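Local coordinates for Myo-inositol-1-phosphate synthase-related protein (Thermotoga maritima MSB8, PDB 3CIN) that belongs to the myo-inositol-1-phosphate synthase family and binds nicotinamide-adenine-dinucleotide on a Rossmann-type domain, at residues A[173-184]-A[205-214]; A[135-146]-A[186-197]. All blocks are in the same frame, centred on the assembly; numbering follows the deposited sequence. Where two conformers were deposited one is given.

Interaction 1: residues A[173-184]-A[205-214]; sequences QVYAYAAALYAN and FVELAKENNL. With NAD (nicotinamide-adenine-dinucleotide), chain F.
Phe-205 brings its ring against the first turn of segment 173-184. Its CZ lies 3.7 Å from Gln-173 CB, and Ala-176 CB meets the ring obliquely at CE1, 3.6 Å away. With CG anti to the carbonyl carbon (chi1 -77°), the ring swings over to a helix that CB itself does not point at. The Gln-173 side chain crosses it at about a right angle, while its amide is held by Thr-170 and Val-149. One turn on, Leu-208 points toward the partner, and its CD2 branch touches both Tyr-177 CD1 and Ala-180 CB, 3.7 Å from each. These are neighbouring helices on one side of the parallel Rossmann-type sheet, their axes 9.2 Å apart and 15° from parallel; alanines face the partner at 176, 180 and 183. Further along, Asn-212 CB packs 3.4 Å from Ala-180 O, and its ND2 turns back to Leu-208 O (2.8 Å, N-H...O angle 156°), which fixes the amide's rotation. Leu-214 lays CB 3.9 Å from Ala-183 CB. From the far side of helix 171-186, Tyr-175 OH donates to N1A of nicotinamide-adenine-dinucleotide at 2.6 Å, the adenine nitrogen lying in the plane of the tyrosine ring, and is also hydrogen-bonded to Val-99 N.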
loop_
_atom_site.group_PDB
_atom_site.type_symbol
_atom_site.label_atom_id
_atom_site.label_comp_id
_atom_site.label_asym_id
_atom_site.label_seq_id
_atom_site.Cartn_x
_atom_site.Cartn_y
_atom_site.Cartn_z
ATOM N N GLN A 173 27.611 -26.976 -5.470
ATOM C CA GLN A 173 28.540 -27.698 -4.590
ATOM C C GLN A 173 29.737 -28.228 -5.384
ATOM O O GLN A 173 30.846 -28.162 -4.945
ATOM C CB GLN A 173 27.821 -28.790 -3.847
ATOM C CG GLN A 173 26.817 -28.223 -2.842
ATOM C CD GLN A 173 25.946 -29.323 -2.198
ATOM O OE1 GLN A 173 25.560 -30.293 -2.865
ATOM N NE2 GLN A 173 25.597 -29.154 -0.906
ATOM N N VAL A 174 29.489 -28.760 -6.576
ATOM C CA VAL A 174 30.554 -29.264 -7.431
ATOM C C VAL A 174 31.420 -28.108 -7.922
ATOM O O VAL A 174 32.690 -28.206 -7.917
ATOM C CB VAL A 174 29.966 -30.050 -8.610
ATOM C CG1 VAL A 174 31.098 -30.475 -9.584
ATOM C CG2 VAL A 174 29.194 -31.308 -8.112
ATOM N N TYR A 175 30.796 -27.011 -8.340
ATOM C CA TYR A 175 31.577 -25.839 -8.779
ATOM C C TYR A 175 32.483 -25.214 -7.694
ATOM O O TYR A 175 33.632 -24.871 -7.994
ATOM C CB TYR A 175 30.690 -24.775 -9.355
ATOM C CG TYR A 175 30.019 -25.072 -10.657
ATOM C CD1 TYR A 175 30.707 -25.601 -11.754
ATOM C CD2 TYR A 175 28.669 -24.754 -10.844
ATOM C CE1 TYR A 175 30.083 -25.784 -12.962
ATOM C CE2 TYR A 175 28.050 -24.937 -12.064
ATOM C CZ TYR A 175 28.762 -25.473 -13.125
ATOM O OH TYR A 175 28.114 -25.712 -14.332
ATOM N N ALA A 176 31.986 -25.067 -6.467
ATOM C CA ALA A 176 32.794 -24.575 -5.358
ATOM C C ALA A 176 33.994 -25.521 -5.021
ATOM O O ALA A 176 35.086 -25.080 -4.653
ATOM C CB ALA A 176 31.913 -24.369 -4.098
ATOM N N TYR A 177 33.734 -26.814 -5.083
ATOM C CA TYR A 177 34.770 -27.816 -4.957
ATOM C C TYR A 177 35.827 -27.615 -6.048
ATOM O O TYR A 177 37.026 -27.532 -5.731
ATOM C CB TYR A 177 34.153 -29.198 -4.988
ATOM C CG TYR A 177 35.125 -30.323 -4.817
ATOM C CD1 TYR A 177 35.465 -30.809 -3.576
ATOM C CD2 TYR A 177 35.699 -30.917 -5.938
ATOM C CE1 TYR A 177 36.337 -31.848 -3.451
ATOM C CE2 TYR A 177 36.593 -31.914 -5.816
ATOM C CZ TYR A 177 36.890 -32.405 -4.581
ATOM O OH TYR A 177 37.764 -33.457 -4.483
ATOM N N ALA A 178 35.403 -27.601 -7.303
ATOM C CA ALA A 178 36.303 -27.273 -8.405
ATOM C C ALA A 178 37.074 -25.945 -8.208
ATOM O O ALA A 178 38.273 -25.870 -8.518
ATOM C CB ALA A 178 35.545 -27.250 -9.738
ATOM N N ALA A 179 36.407 -24.929 -7.666
ATOM C CA ALA A 179 37.023 -23.633 -7.418
ATOM C C ALA A 179 38.174 -23.764 -6.427
ATOM O O ALA A 179 39.199 -23.079 -6.597
ATOM C CB ALA A 179 35.993 -22.554 -6.996
ATOM N N ALA A 180 38.035 -24.616 -5.396
ATOM C CA ALA A 180 39.109 -24.810 -4.416
ATOM C C ALA A 180 40.274 -25.495 -5.101
ATOM O O ALA A 180 41.432 -25.133 -4.881
ATOM C CB ALA A 180 38.659 -25.653 -3.226
ATOM N N LEU A 181 39.984 -26.507 -5.932
ATOM C CA LEU A 181 41.083 -27.232 -6.602
ATOM C C LEU A 181 41.805 -26.284 -7.558
ATOM O O LEU A 181 43.059 -26.272 -7.621
ATOM C CB LEU A 181 40.591 -28.489 -7.324
ATOM C CG LEU A 181 40.417 -29.723 -6.431
ATOM C CD1 LEU A 181 39.573 -29.537 -5.242
ATOM C CD2 LEU A 181 39.875 -30.900 -7.226
ATOM N N TYR A 182 41.024 -25.481 -8.264
ATOM C CA TYR A 182 41.559 -24.461 -9.163
ATOM C C TYR A 182 42.410 -23.445 -8.412
ATOM O O TYR A 182 43.548 -23.125 -8.812
ATOM C CB TYR A 182 40.428 -23.799 -9.922
ATOM C CG TYR A 182 40.861 -22.502 -10.599
ATOM C CD1 TYR A 182 41.716 -22.504 -11.715
ATOM C CD2 TYR A 182 40.456 -21.261 -10.109
ATOM C CE1 TYR A 182 42.110 -21.349 -12.303
ATOM C CE2 TYR A 182 40.841 -20.079 -10.728
ATOM C CZ TYR A 182 41.676 -20.121 -11.813
ATOM O OH TYR A 182 42.092 -18.936 -12.423
ATOM N N ALA A 183 41.890 -22.951 -7.293
ATOM C CA ALA A 183 42.601 -21.983 -6.445
ATOM C C ALA A 183 43.923 -22.503 -5.988
ATOM O O ALA A 183 44.949 -21.765 -5.987
ATOM C CB ALA A 183 41.735 -21.574 -5.220
ATOM N N ASN A 184 43.925 -23.782 -5.602
ATOM C CA ASN A 184 45.161 -24.405 -5.164
ATOM C C ASN A 184 46.157 -24.474 -6.304
ATOM O O ASN A 184 47.310 -24.105 -6.113
ATOM C CB ASN A 184 44.872 -25.768 -4.548
ATOM C CG ASN A 184 46.118 -26.428 -3.991
ATOM O OD1 ASN A 184 46.375 -26.388 -2.796
ATOM N ND2 ASN A 184 46.872 -27.020 -4.853
ATOM N N PHE A 205 32.832 -26.468 3.187
ATOM C CA PHE A 205 33.374 -25.672 2.102
ATOM C C PHE A 205 34.295 -24.565 2.640
ATOM O O PHE A 205 35.276 -24.183 1.987
ATOM C CB PHE A 205 32.272 -25.114 1.213
ATOM C CG PHE A 205 31.699 -26.123 0.263
ATOM C CD1 PHE A 205 32.285 -26.349 -0.968
ATOM C CD2 PHE A 205 30.518 -26.835 0.568
ATOM C CE1 PHE A 205 31.697 -27.212 -1.828
ATOM C CE2 PHE A 205 29.951 -27.679 -0.337
ATOM C CZ PHE A 205 30.569 -27.914 -1.485
ATOM N N VAL A 206 33.977 -24.018 3.815
ATOM C CA VAL A 206 34.825 -22.964 4.401
ATOM C C VAL A 206 36.205 -23.582 4.717
ATOM O O VAL A 206 37.240 -22.989 4.401
ATOM C CB VAL A 206 34.216 -22.294 5.632
ATOM C CG1 VAL A 206 35.154 -21.267 6.233
ATOM C CG2 VAL A 206 32.882 -21.636 5.224
ATOM N N GLU A 207 36.206 -24.777 5.276
ATOM C CA GLU A 207 37.473 -25.471 5.551
ATOM C C GLU A 207 38.237 -25.851 4.280
ATOM O O GLU A 207 39.454 -25.658 4.203
ATOM C CB GLU A 207 37.251 -26.753 6.346
ATOM C CG GLU A 207 38.564 -27.419 6.730
ATOM C CD GLU A 207 38.367 -28.529 7.750
ATOM O OE1 GLU A 207 37.221 -29.034 7.876
ATOM O OE2 GLU A 207 39.359 -28.882 8.434
ATOM N N LEU A 208 37.547 -26.418 3.298
ATOM C CA LEU A 208 38.174 -26.750 2.030
ATOM C C LEU A 208 38.767 -25.474 1.436
ATOM O O LEU A 208 39.879 -25.490 0.925
ATOM C CB LEU A 208 37.123 -27.340 1.080
ATOM C CG LEU A 208 37.602 -27.844 -0.290
ATOM C CD1 LEU A 208 38.340 -29.119 -0.216
ATOM C CD2 LEU A 208 36.436 -28.002 -1.332
ATOM N N ALA A 209 38.027 -24.355 1.524
ATOM C CA ALA A 209 38.513 -23.082 0.955
ATOM C C ALA A 209 39.788 -22.575 1.666
ATOM O O ALA A 209 40.773 -22.176 0.991
ATOM C CB ALA A 209 37.380 -21.998 0.979
ATOM N N LYS A 210 39.782 -22.606 2.990
ATOM C CA LYS A 210 40.895 -22.098 3.784
ATOM C C LYS A 210 42.124 -22.880 3.431
ATOM O O LYS A 210 43.229 -22.315 3.380
ATOM C CB LYS A 210 40.686 -22.241 5.305
ATOM C CG LYS A 210 39.563 -21.417 5.852
ATOM C CD LYS A 210 39.301 -21.786 7.326
ATOM C CE LYS A 210 38.624 -20.637 8.092
ATOM N NZ LYS A 210 37.958 -21.059 9.392
ATOM N N GLU A 211 41.940 -24.186 3.204
ATOM C CA GLU A 211 43.076 -25.073 2.939
ATOM C C GLU A 211 43.603 -24.963 1.532
ATOM O O GLU A 211 44.706 -25.460 1.274
ATOM C CB GLU A 211 42.713 -26.521 3.203
ATOM C CG GLU A 211 42.633 -26.778 4.688
ATOM C CD GLU A 211 41.958 -28.081 5.034
ATOM O OE1 GLU A 211 41.713 -28.878 4.099
ATOM O OE2 GLU A 211 41.684 -28.290 6.249
ATOM N N ASN A 212 42.817 -24.371 0.612
ATOM C CA ASN A 212 43.141 -24.369 -0.797
ATOM C C ASN A 212 43.293 -23.000 -1.478
ATOM O O ASN A 212 43.196 -22.874 -2.708
ATOM C CB ASN A 212 42.148 -25.260 -1.527
ATOM C CG ASN A 212 42.399 -26.718 -1.261
ATOM O OD1 ASN A 212 43.410 -27.280 -1.737
ATOM N ND2 ASN A 212 41.610 -27.308 -0.393
ATOM N N ASN A 213 43.545 -21.987 -0.668
ATOM C CA ASN A 213 43.778 -20.627 -1.149
ATOM C C ASN A 213 42.573 -20.033 -1.870
ATOM O O ASN A 213 42.708 -19.333 -2.876
ATOM C CB ASN A 213 45.044 -20.558 -1.961
ATOM C CG ASN A 213 46.256 -20.812 -1.112
ATOM O OD1 ASN A 213 46.175 -20.739 0.122
ATOM N ND2 ASN A 213 47.383 -21.106 -1.754
ATOM N N LEU A 214 41.396 -20.332 -1.341
ATOM C CA LEU A 214 40.168 -19.806 -1.873
ATOM C C LEU A 214 39.425 -18.886 -0.905
ATOM O O LEU A 214 39.234 -19.221 0.268
ATOM C CB LEU A 214 39.242 -20.954 -2.333
ATOM C CG LEU A 214 37.920 -20.544 -2.996
ATOM C CD1 LEU A 214 38.097 -20.044 -4.417
ATOM C CD2 LEU A 214 36.917 -21.715 -2.971
HETATM P PA NAD F . 18.078 -17.413 -14.578
HETATM O O1A NAD F . 17.690 -16.293 -15.506
HETATM O O2A NAD F . 17.227 -18.628 -14.785
HETATM O O5B NAD F . 19.549 -17.793 -14.968
HETATM C C5B NAD F . 20.147 -18.989 -14.474
HETATM C C4B NAD F . 21.131 -19.467 -15.528
HETATM O O4B NAD F . 21.913 -20.517 -14.982
HETATM C C3B NAD F . 20.496 -20.006 -16.804
HETATM O O3B NAD F . 21.168 -19.524 -17.956
HETATM C C2B NAD F . 20.671 -21.514 -16.680
HETATM O O2B NAD F . 20.589 -22.168 -17.917
HETATM C C1B NAD F . 22.005 -21.574 -15.970
HETATM N N9A NAD F . 22.287 -22.824 -15.261
HETATM C C8A NAD F . 21.349 -23.547 -14.529
HETATM N N7A NAD F . 22.038 -24.565 -13.909
HETATM C C5A NAD F . 23.358 -24.469 -14.276
HETATM C C6A NAD F . 24.467 -25.281 -14.026
HETATM N N6A NAD F . 24.414 -26.376 -13.203
HETATM N N1A NAD F . 25.682 -24.860 -14.529
HETATM C C2A NAD F . 25.763 -23.725 -15.315
HETATM N N3A NAD F . 24.663 -22.958 -15.639
HETATM C C4A NAD F . 23.486 -23.358 -15.114
HETATM O O3 NAD F . 18.058 -16.935 -13.078
HETATM P PN NAD F . 18.515 -15.521 -12.550
HETATM O O1N NAD F . 17.289 -14.702 -12.315
HETATM O O2N NAD F . 19.686 -15.019 -13.326
HETATM O O5D NAD F . 19.014 -15.900 -11.086
HETATM C C5D NAD F . 20.242 -16.567 -10.906
HETATM C C4D NAD F . 20.403 -17.056 -9.471
HETATM O O4D NAD F . 20.535 -15.939 -8.635
HETATM C C3D NAD F . 19.268 -17.906 -8.924
HETATM O O3D NAD F . 19.803 -18.946 -8.066
HETATM C C2D NAD F . 18.533 -16.906 -8.046
HETATM O O2D NAD F . 17.848 -17.543 -6.964
HETATM C C1D NAD F . 19.703 -16.106 -7.518
HETATM N N1N NAD F . 19.310 -14.798 -6.999
HETATM C C2N NAD F . 18.721 -13.912 -7.806
HETATM C C3N NAD F . 18.413 -12.660 -7.210
HETATM C C7N NAD F . 18.007 -11.582 -8.108
HETATM O O7N NAD F . 17.855 -11.921 -9.423
HETATM N N7N NAD F . 17.815 -10.343 -7.627
HETATM C C4N NAD F . 18.679 -12.377 -5.885
HETATM C C5N NAD F . 19.268 -13.313 -5.085
HETATM C C6N NAD F . 19.600 -14.536 -5.685
#

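Interaction 2: residues A[135-146]-A[186-197]; sequences DPDVIVNTCTTE and RGGAAFVNVIPT. With NAD (nicotinamide-adenine-dinucleotide), chain F.
Ile-139 bonds through its N to Ala-190 O and through its O to Val-192 N, between two adjacent parallel strands, 138-141 and 189-193, in the central sheet of the Rossmann-type fold. Ala-190 N on Asp-137 O and Asn-141 N on Val-192 O complete the ladder, all four bonds measuring 2.8 to 2.9 Å. The other edge of strand 138-141 is bonded to Lys-15, Leu-17 and Leu-19 of strand 14-19.

At the N-terminal end, the extended Arg-186 side chain holds two carboxylates. NE gives a nearly straight bond to Asp-135 OD1 (2.9 Å, 164°), whereas NH1 and NH2 both close on Asp-137 OD1, from the same face of that carboxylate. NH1 also reaches Gly-188 O at 3.0 Å, and Pro-136 O lies over the centre of the guanidinium face. Asp-137 OD2 is taken by Lys-15 N.

At the C-terminal end, Asn-141 and Asn-193 lie side by side with amide planes 8° apart; Asn-141 ND2 donates to Asn-193 OD1 at 2.9 Å, in a bond tilted from both amide planes, and is also hydrogen-bonded to Thr-172 OG1 of helix 171-186. With chi1 at 175°, CG anti to the backbone N, Asn-141 also turns OD1 to Cys-143 N (3.2 Å), an Asx turn that starts the loop to nicotinamide-adenine-dinucleotide. There the ligand's O3D donates to Cys-143 O at 2.8 Å and its O2D to Thr-145 OG1, which Asp-256 also engages. Ile-195 packs beside both groups, CG1 against Asn-141 ND2 and CG2 against O3D of the ligand. Beyond it, Glu-146 OE1 is bonded to Thr-170 OG1 and OE2 to Thr-172 OG1; Thr-197 OG1 also donates to Glu-146 OE1 at 2.6 Å, from above the carboxylate plane, and accepts from a water that itself accepts from Glu-146 N.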
loop_
_atom_site.group_PDB
_atom_site.type_symbol
_atom_site.label_atom_id
_atom_site.label_comp_id
_atom_site.label_asym_id
_atom_site.label_seq_id
_atom_site.Cartn_x
_atom_site.Cartn_y
_atom_site.Cartn_z
ATOM N N ASP A 135 42.106 -18.293 -16.567
ATOM C CA ASP A 135 42.809 -17.598 -15.490
ATOM C C ASP A 135 42.010 -16.586 -14.670
ATOM O O ASP A 135 42.523 -15.506 -14.322
ATOM C CB ASP A 135 44.039 -16.905 -16.043
ATOM C CG ASP A 135 44.957 -16.447 -14.961
ATOM O OD1 ASP A 135 45.106 -17.213 -13.992
ATOM O OD2 ASP A 135 45.524 -15.319 -15.050
ATOM N N PRO A 136 40.756 -16.927 -14.286
ATOM C CA PRO A 136 40.032 -15.942 -13.479
ATOM C C PRO A 136 40.593 -15.736 -12.097
ATOM O O PRO A 136 41.103 -16.685 -11.487
ATOM C CB PRO A 136 38.643 -16.572 -13.319
ATOM C CG PRO A 136 38.907 -18.065 -13.419
ATOM C CD PRO A 136 39.959 -18.136 -14.508
ATOM N N ASP A 137 40.446 -14.509 -11.593
ATOM C CA ASP A 137 40.662 -14.203 -10.165
ATOM C C ASP A 137 39.398 -14.565 -9.371
ATOM O O ASP A 137 39.503 -14.999 -8.204
ATOM C CB ASP A 137 40.913 -12.689 -9.996
ATOM C CG ASP A 137 42.187 -12.230 -10.654
ATOM O OD1 ASP A 137 43.227 -12.672 -10.172
ATOM O OD2 ASP A 137 42.175 -11.414 -11.612
ATOM N N VAL A 138 38.236 -14.305 -9.974
ATOM C CA VAL A 138 36.957 -14.407 -9.272
ATOM C C VAL A 138 35.981 -15.231 -10.081
ATOM O O VAL A 138 35.775 -14.972 -11.288
ATOM C CB VAL A 138 36.358 -13.038 -8.917
ATOM C CG1 VAL A 138 35.040 -13.210 -8.131
ATOM C CG2 VAL A 138 37.376 -12.187 -8.131
ATOM N N ILE A 139 35.371 -16.226 -9.451
ATOM C CA ILE A 139 34.340 -17.055 -10.077
ATOM C C ILE A 139 33.022 -16.675 -9.441
ATOM O O ILE A 139 32.926 -16.720 -8.214
ATOM C CB ILE A 139 34.636 -18.567 -9.885
ATOM C CG1 ILE A 139 35.928 -18.943 -10.598
ATOM C CG2 ILE A 139 33.464 -19.478 -10.431
ATOM C CD1 ILE A 139 36.457 -20.268 -10.148
ATOM N N VAL A 140 32.041 -16.311 -10.269
ATOM C CA VAL A 140 30.719 -15.863 -9.805
ATOM C C VAL A 140 29.659 -16.905 -10.115
ATOM O O VAL A 140 29.517 -17.303 -11.276
ATOM C CB VAL A 140 30.339 -14.495 -10.447
ATOM C CG1 VAL A 140 28.898 -14.088 -10.122
ATOM C CG2 VAL A 140 31.298 -13.362 -9.942
ATOM N N ASN A 141 28.882 -17.299 -9.102
ATOM C CA ASN A 141 27.898 -18.315 -9.244
ATOM C C ASN A 141 26.528 -17.650 -9.321
ATOM O O ASN A 141 26.013 -17.132 -8.306
ATOM C CB ASN A 141 27.928 -19.314 -8.093
ATOM C CG ASN A 141 26.823 -20.292 -8.196
ATOM O OD1 ASN A 141 26.376 -20.575 -9.324
ATOM N ND2 ASN A 141 26.336 -20.807 -7.053
ATOM N N THR A 142 25.954 -17.642 -10.533
ATOM C CA THR A 142 24.583 -17.171 -10.787
ATOM C C THR A 142 23.663 -18.278 -11.421
ATOM O O THR A 142 22.786 -17.973 -12.294
ATOM C CB THR A 142 24.584 -15.857 -11.626
ATOM O OG1 THR A 142 25.432 -16.023 -12.763
ATOM C CG2 THR A 142 25.153 -14.653 -10.807
ATOM N N CYS A 143 23.902 -19.542 -11.029
ATOM C CA CYS A 143 23.145 -20.693 -11.509
ATOM C C CYS A 143 21.733 -20.755 -10.904
ATOM O O CYS A 143 21.480 -20.160 -9.878
ATOM C CB CYS A 143 23.859 -22.021 -11.207
ATOM S SG CYS A 143 25.373 -22.203 -12.140
ATOM N N THR A 144 20.839 -21.494 -11.572
ATOM C CA THR A 144 19.478 -21.788 -11.152
ATOM C C THR A 144 19.446 -22.250 -9.695
ATOM O O THR A 144 20.289 -22.997 -9.242
ATOM C CB THR A 144 18.891 -22.896 -12.059
ATOM O OG1 THR A 144 18.819 -22.422 -13.421
ATOM C CG2 THR A 144 17.510 -23.392 -11.620
ATOM N N THR A 145 18.472 -21.747 -8.941
ATOM C CA THR A 145 18.251 -22.206 -7.561
ATOM C C THR A 145 18.105 -23.726 -7.453
ATOM O O THR A 145 17.477 -24.355 -8.293
ATOM C CB THR A 145 16.950 -21.531 -7.006
ATOM O OG1 THR A 145 16.979 -20.116 -7.233
ATOM C CG2 THR A 145 16.771 -21.761 -5.556
ATOM N N GLU A 146 18.625 -24.305 -6.344
ATOM C CA GLU A 146 18.879 -25.738 -6.172
ATOM C C GLU A 146 18.270 -26.281 -4.900
ATOM O O GLU A 146 18.217 -25.576 -3.886
ATOM C CB GLU A 146 20.360 -26.063 -6.048
ATOM C CG GLU A 146 21.202 -25.529 -7.188
ATOM C CD GLU A 146 22.672 -25.523 -6.900
ATOM O OE1 GLU A 146 23.066 -25.584 -5.722
ATOM O OE2 GLU A 146 23.430 -25.411 -7.875
ATOM N N ARG A 186 46.287 -22.555 -8.915
ATOM C CA ARG A 186 46.568 -21.194 -9.404
ATOM C C ARG A 186 47.328 -20.328 -8.419
ATOM O O ARG A 186 47.931 -19.328 -8.827
ATOM C CB ARG A 186 45.250 -20.500 -9.725
ATOM C CG ARG A 186 45.446 -19.191 -10.450
ATOM C CD ARG A 186 44.321 -18.283 -10.256
ATOM N NE ARG A 186 44.411 -17.151 -11.181
ATOM C CZ ARG A 186 44.255 -15.884 -10.812
ATOM N NH1 ARG A 186 44.007 -15.572 -9.548
ATOM N NH2 ARG A 186 44.319 -14.931 -11.712
ATOM N N GLY A 187 47.305 -20.675 -7.140
ATOM C CA GLY A 187 47.876 -19.843 -6.106
ATOM C C GLY A 187 46.910 -18.835 -5.492
ATOM O O GLY A 187 47.326 -17.896 -4.814
ATOM N N GLY A 188 45.625 -19.023 -5.738
ATOM C CA GLY A 188 44.586 -18.239 -5.081
ATOM C C GLY A 188 43.510 -17.751 -6.011
ATOM O O GLY A 188 43.778 -17.274 -7.131
ATOM N N ALA A 189 42.271 -17.782 -5.521
ATOM C CA ALA A 189 41.146 -17.273 -6.284
ATOM C C ALA A 189 40.001 -17.026 -5.328
ATOM O O ALA A 189 40.132 -17.278 -4.120
ATOM C CB ALA A 189 40.763 -18.266 -7.378
ATOM N N ALA A 190 38.885 -16.520 -5.853
ATOM C CA ALA A 190 37.721 -16.207 -5.043
ATOM C C ALA A 190 36.495 -16.765 -5.720
ATOM O O ALA A 190 36.420 -16.862 -6.984
ATOM C CB ALA A 190 37.598 -14.674 -4.814
ATOM N N PHE A 191 35.528 -17.148 -4.886
ATOM C CA PHE A 191 34.276 -17.720 -5.354
ATOM C C PHE A 191 33.155 -16.898 -4.701
ATOM O O PHE A 191 33.103 -16.796 -3.471
ATOM C CB PHE A 191 34.180 -19.167 -4.923
ATOM C CG PHE A 191 32.968 -19.909 -5.446
ATOM C CD1 PHE A 191 32.978 -20.469 -6.727
ATOM C CD2 PHE A 191 31.825 -20.054 -4.680
ATOM C CE1 PHE A 191 31.854 -21.128 -7.238
ATOM C CE2 PHE A 191 30.697 -20.777 -5.158
ATOM C CZ PHE A 191 30.722 -21.322 -6.447
ATOM N N VAL A 192 32.299 -16.310 -5.532
ATOM C CA VAL A 192 31.163 -15.469 -5.055
ATOM C C VAL A 192 29.860 -16.189 -5.280
ATOM O O VAL A 192 29.434 -16.392 -6.377
ATOM C CB VAL A 192 31.179 -14.088 -5.782
ATOM C CG1 VAL A 192 30.019 -13.215 -5.350
ATOM C CG2 VAL A 192 32.493 -13.374 -5.536
ATOM N N ASN A 193 29.189 -16.569 -4.199
ATOM C CA ASN A 193 27.973 -17.329 -4.292
ATOM C C ASN A 193 26.786 -16.485 -3.947
ATOM O O ASN A 193 26.543 -16.225 -2.794
ATOM C CB ASN A 193 28.002 -18.505 -3.302
ATOM C CG ASN A 193 26.768 -19.357 -3.414
ATOM O OD1 ASN A 193 26.244 -19.488 -4.495
ATOM N ND2 ASN A 193 26.254 -19.835 -2.303
ATOM N N VAL A 194 26.077 -16.062 -4.965
ATOM C CA VAL A 194 24.915 -15.213 -4.731
ATOM C C VAL A 194 23.601 -15.955 -4.769
ATOM O O VAL A 194 22.578 -15.304 -4.742
ATOM C CB VAL A 194 24.910 -13.943 -5.619
ATOM C CG1 VAL A 194 26.034 -12.994 -5.132
ATOM C CG2 VAL A 194 25.026 -14.279 -7.076
ATOM N N ILE A 195 23.619 -17.289 -4.774
ATOM C CA ILE A 195 22.398 -18.115 -4.694
ATOM C C ILE A 195 22.269 -18.752 -3.299
ATOM O O ILE A 195 23.189 -18.622 -2.478
ATOM C CB ILE A 195 22.305 -19.127 -5.898
ATOM C CG1 ILE A 195 23.045 -20.435 -5.613
ATOM C CG2 ILE A 195 22.834 -18.477 -7.184
ATOM C CD1 ILE A 195 22.655 -21.603 -6.580
ATOM N N PRO A 196 21.080 -19.319 -2.985
ATOM C CA PRO A 196 20.818 -19.789 -1.628
ATOM C C PRO A 196 21.660 -20.930 -1.094
ATOM O O PRO A 196 21.843 -21.060 0.117
ATOM C CB PRO A 196 19.318 -20.117 -1.638
ATOM C CG PRO A 196 18.745 -19.393 -2.769
ATOM C CD PRO A 196 19.854 -19.337 -3.802
ATOM N N THR A 197 22.165 -21.779 -1.979
ATOM C CA THR A 197 22.876 -22.968 -1.560
ATOM C C THR A 197 23.996 -22.619 -0.621
ATOM O O THR A 197 24.779 -21.699 -0.868
ATOM C CB THR A 197 23.472 -23.668 -2.792
ATOM O OG1 THR A 197 22.394 -24.085 -3.647
ATOM C CG2 THR A 197 24.413 -24.837 -2.404
HETATM P PA NAD F . 18.078 -17.413 -14.578
HETATM O O1A NAD F . 17.690 -16.293 -15.506
HETATM O O2A NAD F . 17.227 -18.628 -14.785
HETATM O O5B NAD F . 19.549 -17.793 -14.968
HETATM C C5B NAD F . 20.147 -18.989 -14.474
HETATM C C4B NAD F . 21.131 -19.467 -15.528
HETATM O O4B NAD F . 21.913 -20.517 -14.982
HETATM C C3B NAD F . 20.496 -20.006 -16.804
HETATM O O3B NAD F . 21.168 -19.524 -17.956
HETATM C C2B NAD F . 20.671 -21.514 -16.680
HETATM O O2B NAD F . 20.589 -22.168 -17.917
HETATM C C1B NAD F . 22.005 -21.574 -15.970
HETATM N N9A NAD F . 22.287 -22.824 -15.261
HETATM C C8A NAD F . 21.349 -23.547 -14.529
HETATM N N7A NAD F . 22.038 -24.565 -13.909
HETATM C C5A NAD F . 23.358 -24.469 -14.276
HETATM C C6A NAD F . 24.467 -25.281 -14.026
HETATM N N6A NAD F . 24.414 -26.376 -13.203
HETATM N N1A NAD F . 25.682 -24.860 -14.529
HETATM C C2A NAD F . 25.763 -23.725 -15.315
HETATM N N3A NAD F . 24.663 -22.958 -15.639
HETATM C C4A NAD F . 23.486 -23.358 -15.114
HETATM O O3 NAD F . 18.058 -16.935 -13.078
HETATM P PN NAD F . 18.515 -15.521 -12.550
HETATM O O1N NAD F . 17.289 -14.702 -12.315
HETATM O O2N NAD F . 19.686 -15.019 -13.326
HETATM O O5D NAD F . 19.014 -15.900 -11.086
HETATM C C5D NAD F . 20.242 -16.567 -10.906
HETATM C C4D NAD F . 20.403 -17.056 -9.471
HETATM O O4D NAD F . 20.535 -15.939 -8.635
HETATM C C3D NAD F . 19.268 -17.906 -8.924
HETATM O O3D NAD F . 19.803 -18.946 -8.066
HETATM C C2D NAD F . 18.533 -16.906 -8.046
HETATM O O2D NAD F . 17.848 -17.543 -6.964
HETATM C C1D NAD F . 19.703 -16.106 -7.518
HETATM N N1N NAD F . 19.310 -14.798 -6.999
HETATM C C2N NAD F . 18.721 -13.912 -7.806
HETATM C C3N NAD F . 18.413 -12.660 -7.210
HETATM C C7N NAD F . 18.007 -11.582 -8.108
HETATM O O7N NAD F . 17.855 -11.921 -9.423
HETATM N N7N NAD F . 17.815 -10.343 -7.627
HETATM C C4N NAD F . 18.679 -12.377 -5.885
HETATM C C5N NAD F . 19.268 -13.313 -5.085
HETATM C C6N NAD F . 19.600 -14.536 -5.685
HETATM O O HOH W 1 20.004 -22.729 -4.210
#

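Overall arrangement
The centres of the two contacts are about 10 Å apart, and their segments alternate along the chain: strand 138-141, helix 171-186, strand 189-193, helix 203-211, then strand 214-217. Interaction 1 supplies two neighbouring helices lying on one side of the sheet of interaction 2, with Phe-191 of strand 189-193 packing on Ala-176, Ala-179 and Leu-214. Two polar links tie them directly: Tyr-182 OH lies 2.6 Å from Pro-136 O, and Asn-213 O 3.1 Å from Ala-189 N, both probable hydrogen bonds. Both reach nicotinamide-adenine-dinucleotide: interaction 1 contributes Tyr-175, at the adenine, to a pocket that the strand-end loops of interaction 2 line more extensively, along both the adenine and the nicotinamide-side ribose.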